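Local coordinates for protein putative cytochrome P450 154A1 (Streptomyces coelicolor, PDB 1ODO) that binds protoporphyrin IX with its iron and 4-phenyl-1H-imidazole within a predominantly helical fold of the cytochrome P450 family, at residues A[263-266]-A[267-271]; A[334-337]-A[338-341]. All blocks are in the same frame, centred on the assembly; numbering follows the deposited sequence.

How the interactions relate
Interactions 1 and 2 both lie near the surface, on the same side of the chain's centre, with their own centres about 13 Å apart. Interaction 1 belongs to helix 262-270 and is mostly repeated main-chain bonding, with leucine side chains packed on an arginine and a glutamine and a water bridging K270 NZ to D263 O. Interaction 2 belongs to a loop without regular structure, so side chains do much of the work: a carboxylate grips a turn and an arginine reaches back to main-chain oxygen. The two pieces meet directly. Q264 OE1 on the helix probably accepts a hydrogen bond from A337 N in the loop at 2.9 Å, and L267 CD1 packs on T338 CG2 at 3.5 Å.

Interaction 1: residues A[263-266]-A[267-271]; sequences DQLA and LVRKG
R269 lies back over L265, one turn earlier in helix 262-270, a short helix of the P450 fold that ends in a Schellman motif at G271. With R269 CG anti to the carbonyl carbon (chi1 -59°), the chain starts off back along the helix: CB passes A266 O, and CG comes within 3.4 Å of L265 O. Beyond CG it runs extended, bringing NE to 3.7 Å from L265 CG. At the tip, NH2 is 3.8 Å from L265 CD2, while L265 CD1 sits over one guanidinium face near its rim. The two residues are also joined through the main chain by R269 N to L265 O, a 3.0 Å bond in the carbonyl plane and nearly straight at 165°. On another side of the helix, L267 lies alongside Q264 and points the same way, with L267 CD1 3.7 Å from Q264 NE2; the amide's OE1 is used by A337. V268 packs on W275 and V278 of helix 275-285. K270, whose ammonium also pairs with E272, bends at chi3 so that its chain curls past A266 O. Its NZ gives a 2.9 Å bond to a water, which in turn donates to D263 O at 3.0 Å.

Interaction 2: residues A[334-337]-A[338-341]; sequences TFDA and TRTV
A type I beta turn from D336 to R339 carries this contact, and R339 is probably the second arginine of the P450 Glu-Arg-Arg triad, with E281 and R284 of helix 275-285 as the ExxR pair. D336 opens the turn and holds it twice. Its main-chain O receives only a weak bond from R339 N, at 3.3 Å, but its carboxylate adds an Asx turn inside the same bend. CG stands anti to the backbone N (chi1 173°), which turns OD1 onto the next-but-one residue. There OD1 takes two donors: T338 OG1 at 2.6 Å, through the syn lone pair, and T338 N at 2.9 Å, which arrives well above the carboxylate plane. T338 thus grips one oxygen with both hydroxyl and amide, and this fixes the rotation of the carboxylate. The R339 chain, extended from CG to NE, runs back along the D336 main chain toward T334. Its CG passes 3.2 Å from D336 O, and its guanidinium brings NH2 to T334 O, a bond of 2.9 Å, straight to 165° and with the oxygen at the edge of the group, in its plane. The D336 carboxylate is not the partner of this arginine: OD2 stays 4.8 Å from R339 NE. Instead NE forms a salt bridge with E281, which also accepts from D336 N, while NH1 and NH2 reach the carbonyls of E330 and D331. These acceptors, shared among NE, NH1 and NH2, fix the orientation of the guanidinium. The loop runs between helices 319-322 and 357-374, with F335 packed against E281 and T282 of helix 275-285 and T338 resting on L267 of helix 262-270.

Interaction 1: residues A[263-266]-A[267-271]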
ATOM      1  N   ASP A 263      -7.741 -11.078  22.999  1.00 21.24           N
ATOM      2  CA  ASP A 263      -6.843 -12.204  23.233  1.00 21.48           C
ATOM      3  C   ASP A 263      -5.489 -11.962  22.581  1.00 19.58           C
ATOM      4  O   ASP A 263      -4.453 -12.369  23.102  1.00 18.21           O
ATOM      5  CB  ASP A 263      -7.438 -13.499  22.672  1.00 25.09           C
ATOM      6  CG  ASP A 263      -8.521 -14.079  23.559  1.00 30.26           C
ATOM      7  OD1 ASP A 263      -9.090 -15.128  23.182  1.00 31.14           O
ATOM      8  OD2 ASP A 263      -8.802 -13.497  24.632  1.00 32.45           O
ATOM      9  N   GLN A 264      -5.499 -11.298  21.432  1.00 18.68           N
ATOM     10  CA  GLN A 264      -4.256 -11.020  20.727  1.00 18.17           C
ATOM     11  C   GLN A 264      -3.401 -10.004  21.481  1.00 17.27           C
ATOM     12  O   GLN A 264      -2.179 -10.129  21.527  1.00 16.87           O
ATOM     13  CB  GLN A 264      -4.559 -10.534  19.306  1.00 17.87           C
ATOM     14  CG  GLN A 264      -5.336 -11.555  18.468  1.00 17.86           C
ATOM     15  CD  GLN A 264      -4.597 -12.872  18.310  1.00 17.33           C
ATOM     16  OE1 GLN A 264      -3.528 -12.926  17.704  1.00 17.18           O
ATOM     17  NE2 GLN A 264      -5.161 -13.944  18.866  1.00 19.24           N
ATOM     18  N   LEU A 265      -4.040  -9.000  22.073  1.00 18.51           N
ATOM     19  CA  LEU A 265      -3.298  -7.989  22.822  1.00 17.80           C
ATOM     20  C   LEU A 265      -2.701  -8.664  24.057  1.00 18.50           C
ATOM     21  O   LEU A 265      -1.565  -8.389  24.442  1.00 17.78           O
ATOM     22  CB  LEU A 265      -4.226  -6.848  23.246  1.00 18.82           C
ATOM     23  CG  LEU A 265      -3.592  -5.713  24.057  1.00 20.20           C
ATOM     24  CD1 LEU A 265      -2.380  -5.154  23.333  1.00 19.44           C
ATOM     25  CD2 LEU A 265      -4.632  -4.627  24.289  1.00 21.00           C
ATOM     26  N   ALA A 266      -3.474  -9.559  24.666  1.00 19.04           N
ATOM     27  CA  ALA A 266      -3.023 -10.280  25.851  1.00 19.16           C
ATOM     28  C   ALA A 266      -1.792 -11.121  25.510  1.00 18.45           C
ATOM     29  O   ALA A 266      -0.878 -11.253  26.320  1.00 18.12           O
ATOM     30  CB  ALA A 266      -4.147 -11.174  26.383  1.00 21.36           C
ATOM     31  N   LEU A 267      -1.765 -11.691  24.307  1.00 18.53           N
ATOM     32  CA  LEU A 267      -0.624 -12.507  23.895  1.00 17.30           C
ATOM     33  C   LEU A 267       0.627 -11.642  23.877  1.00 16.24           C
ATOM     34  O   LEU A 267       1.723 -12.097  24.219  1.00 16.01           O
ATOM     35  CB  LEU A 267      -0.855 -13.106  22.506  1.00 18.59           C
ATOM     36  CG  LEU A 267      -1.884 -14.235  22.417  1.00 19.84           C
ATOM     37  CD1 LEU A 267      -2.127 -14.587  20.958  1.00 22.38           C
ATOM     38  CD2 LEU A 267      -1.385 -15.449  23.194  1.00 20.40           C
ATOM     39  N   VAL A 268       0.466 -10.390  23.463  1.00 16.17           N
ATOM     40  CA  VAL A 268       1.602  -9.482  23.416  1.00 16.14           C
ATOM     41  C   VAL A 268       2.059  -9.179  24.843  1.00 16.23           C
ATOM     42  O   VAL A 268       3.246  -9.261  25.155  1.00 15.91           O
ATOM     43  CB  VAL A 268       1.237  -8.153  22.719  1.00 16.51           C
ATOM     44  CG1 VAL A 268       2.418  -7.197  22.781  1.00 17.54           C
ATOM     45  CG2 VAL A 268       0.849  -8.419  21.266  1.00 15.45           C
ATOM     46  N   ARG A 269       1.109  -8.838  25.708  1.00 17.84           N
ATOM     47  CA  ARG A 269       1.434  -8.522  27.096  1.00 19.57           C
ATOM     48  C   ARG A 269       2.058  -9.700  27.846  1.00 19.82           C
ATOM     49  O   ARG A 269       2.881  -9.508  28.740  1.00 19.98           O
ATOM     50  CB  ARG A 269       0.183  -8.025  27.824  1.00 22.56           C
ATOM     51  CG  ARG A 269      -0.431  -6.779  27.192  1.00 27.84           C
ATOM     52  CD  ARG A 269      -1.581  -6.242  28.028  1.00 32.61           C
ATOM     53  NE  ARG A 269      -2.192  -5.037  27.467  1.00 36.59           N
ATOM     54  CZ  ARG A 269      -1.518  -3.945  27.109  1.00 39.94           C
ATOM     55  NH1 ARG A 269      -0.199  -3.897  27.239  1.00 42.15           N
ATOM     56  NH2 ARG A 269      -2.169  -2.888  26.640  1.00 40.62           N
ATOM     57  N   LYS A 270       1.673 -10.919  27.481  1.00 20.43           N
ATOM     58  CA  LYS A 270       2.218 -12.101  28.139  1.00 20.13           C
ATOM     59  C   LYS A 270       3.603 -12.424  27.604  1.00 19.88           C
ATOM     60  O   LYS A 270       4.336 -13.209  28.198  1.00 20.40           O
ATOM     61  CB  LYS A 270       1.302 -13.310  27.933  1.00 22.29           C
ATOM     62  CG  LYS A 270       0.041 -13.284  28.780  1.00 24.95           C
ATOM     63  CD  LYS A 270      -0.811 -14.523  28.549  1.00 27.10           C
ATOM     64  CE  LYS A 270      -1.388 -14.548  27.146  1.00 27.75           C
ATOM     65  NZ  LYS A 270      -2.188 -15.783  26.900  1.00 30.98           N
ATOM     66  N   GLY A 271       3.962 -11.814  26.480  1.00 18.89           N
ATOM     67  CA  GLY A 271       5.264 -12.062  25.891  1.00 18.83           C
ATOM     68  C   GLY A 271       5.275 -13.279  24.979  1.00 19.37           C
ATOM     69  O   GLY A 271       6.342 -13.754  24.590  1.00 20.32           O
TER
HETATM   70  O   HOH W   1      -4.083 -14.801  24.874  1.00 37.86           O

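Interaction 2: residues A[334-337]-A[338-341]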
ATOM      1  N   THR A 334      -8.958 -16.516  10.286  1.00 18.09           N
ATOM      2  CA  THR A 334      -8.870 -16.161  11.699  1.00 17.36           C
ATOM      3  C   THR A 334      -7.547 -15.453  11.954  1.00 15.93           C
ATOM      4  O   THR A 334      -6.504 -15.886  11.463  1.00 15.48           O
ATOM      5  CB  THR A 334      -8.923 -17.412  12.607  1.00 18.57           C
ATOM      6  OG1 THR A 334     -10.153 -18.113  12.395  1.00 18.43           O
ATOM      7  CG2 THR A 334      -8.832 -17.006  14.076  1.00 19.69           C
ATOM      8  N   PHE A 335      -7.590 -14.359  12.709  1.00 15.15           N
ATOM      9  CA  PHE A 335      -6.373 -13.612  13.020  1.00 14.32           C
ATOM     10  C   PHE A 335      -5.714 -14.362  14.174  1.00 13.98           C
ATOM     11  O   PHE A 335      -6.334 -14.578  15.213  1.00 14.41           O
ATOM     12  CB  PHE A 335      -6.708 -12.180  13.453  1.00 12.97           C
ATOM     13  CG  PHE A 335      -5.495 -11.314  13.683  1.00 13.52           C
ATOM     14  CD1 PHE A 335      -5.117 -10.358  12.743  1.00 12.61           C
ATOM     15  CD2 PHE A 335      -4.729 -11.458  14.840  1.00 14.28           C
ATOM     16  CE1 PHE A 335      -3.992  -9.554  12.947  1.00 14.16           C
ATOM     17  CE2 PHE A 335      -3.598 -10.660  15.057  1.00 15.41           C
ATOM     18  CZ  PHE A 335      -3.231  -9.707  14.110  1.00 13.44           C
ATOM     19  N   ASP A 336      -4.465 -14.769  13.979  1.00 13.52           N
ATOM     20  CA  ASP A 336      -3.719 -15.499  14.997  1.00 13.92           C
ATOM     21  C   ASP A 336      -2.247 -15.105  14.913  1.00 13.59           C
ATOM     22  O   ASP A 336      -1.523 -15.571  14.041  1.00 13.68           O
ATOM     23  CB  ASP A 336      -3.897 -17.009  14.772  1.00 15.48           C
ATOM     24  CG  ASP A 336      -3.015 -17.858  15.678  1.00 17.75           C
ATOM     25  OD1 ASP A 336      -2.498 -17.343  16.691  1.00 15.66           O
ATOM     26  OD2 ASP A 336      -2.850 -19.057  15.376  1.00 18.84           O
ATOM     27  N   ALA A 337      -1.811 -14.238  15.824  1.00 14.45           N
ATOM     28  CA  ALA A 337      -0.422 -13.783  15.841  1.00 16.16           C
ATOM     29  C   ALA A 337       0.591 -14.844  16.279  1.00 15.97           C
ATOM     30  O   ALA A 337       1.800 -14.614  16.208  1.00 15.96           O
ATOM     31  CB  ALA A 337      -0.293 -12.533  16.725  1.00 15.80           C
ATOM     32  N   THR A 338       0.110 -16.002  16.728  1.00 16.97           N
ATOM     33  CA  THR A 338       1.009 -17.067  17.161  1.00 17.42           C
ATOM     34  C   THR A 338       1.406 -17.998  16.010  1.00 18.58           C
ATOM     35  O   THR A 338       2.231 -18.888  16.194  1.00 17.71           O
ATOM     36  CB  THR A 338       0.382 -17.944  18.275  1.00 18.32           C
ATOM     37  OG1 THR A 338      -0.628 -18.791  17.711  1.00 18.88           O
ATOM     38  CG2 THR A 338      -0.240 -17.076  19.363  1.00 16.42           C
ATOM     39  N   ARG A 339       0.825 -17.792  14.829  1.00 18.72           N
ATOM     40  CA  ARG A 339       1.137 -18.632  13.667  1.00 19.24           C
ATOM     41  C   ARG A 339       2.619 -18.892  13.453  1.00 19.76           C
ATOM     42  O   ARG A 339       3.434 -17.971  13.497  1.00 20.05           O
ATOM     43  CB  ARG A 339       0.588 -18.009  12.381  1.00 17.90           C
ATOM     44  CG  ARG A 339      -0.906 -18.099  12.220  1.00 17.80           C
ATOM     45  CD  ARG A 339      -1.363 -17.326  10.985  1.00 13.32           C
ATOM     46  NE  ARG A 339      -2.817 -17.262  10.929  1.00 15.27           N
ATOM     47  CZ  ARG A 339      -3.597 -18.263  10.532  1.00 14.83           C
ATOM     48  NH1 ARG A 339      -3.062 -19.413  10.140  1.00 16.46           N
ATOM     49  NH2 ARG A 339      -4.911 -18.120  10.553  1.00 15.24           N
ATOM     50  N   THR A 340       2.963 -20.151  13.204  1.00 19.98           N
ATOM     51  CA  THR A 340       4.351 -20.523  12.971  1.00 22.28           C
ATOM     52  C   THR A 340       4.720 -20.078  11.555  1.00 21.46           C
ATOM     53  O   THR A 340       5.832 -19.617  11.310  1.00 20.95           O
ATOM     54  CB  THR A 340       4.553 -22.047  13.103  1.00 24.50           C
ATOM     55  OG1 THR A 340       4.328 -22.440  14.463  1.00 28.98           O
ATOM     56  CG2 THR A 340       5.965 -22.437  12.696  1.00 26.66           C
ATOM     57  N   VAL A 341       3.779 -20.228  10.625  1.00 20.65           N
ATOM     58  CA  VAL A 341       4.001 -19.835   9.235  1.00 19.58           C
ATOM     59  C   VAL A 341       3.341 -18.465   9.090  1.00 17.17           C
ATOM     60  O   VAL A 341       2.114 -18.354   9.100  1.00 17.50           O
ATOM     61  CB  VAL A 341       3.348 -20.825   8.252  1.00 19.65           C
ATOM     62  CG1 VAL A 341       3.598 -20.373   6.815  1.00 20.41           C
ATOM     63  CG2 VAL A 341       3.910 -22.221   8.469  1.00 21.81           C
TER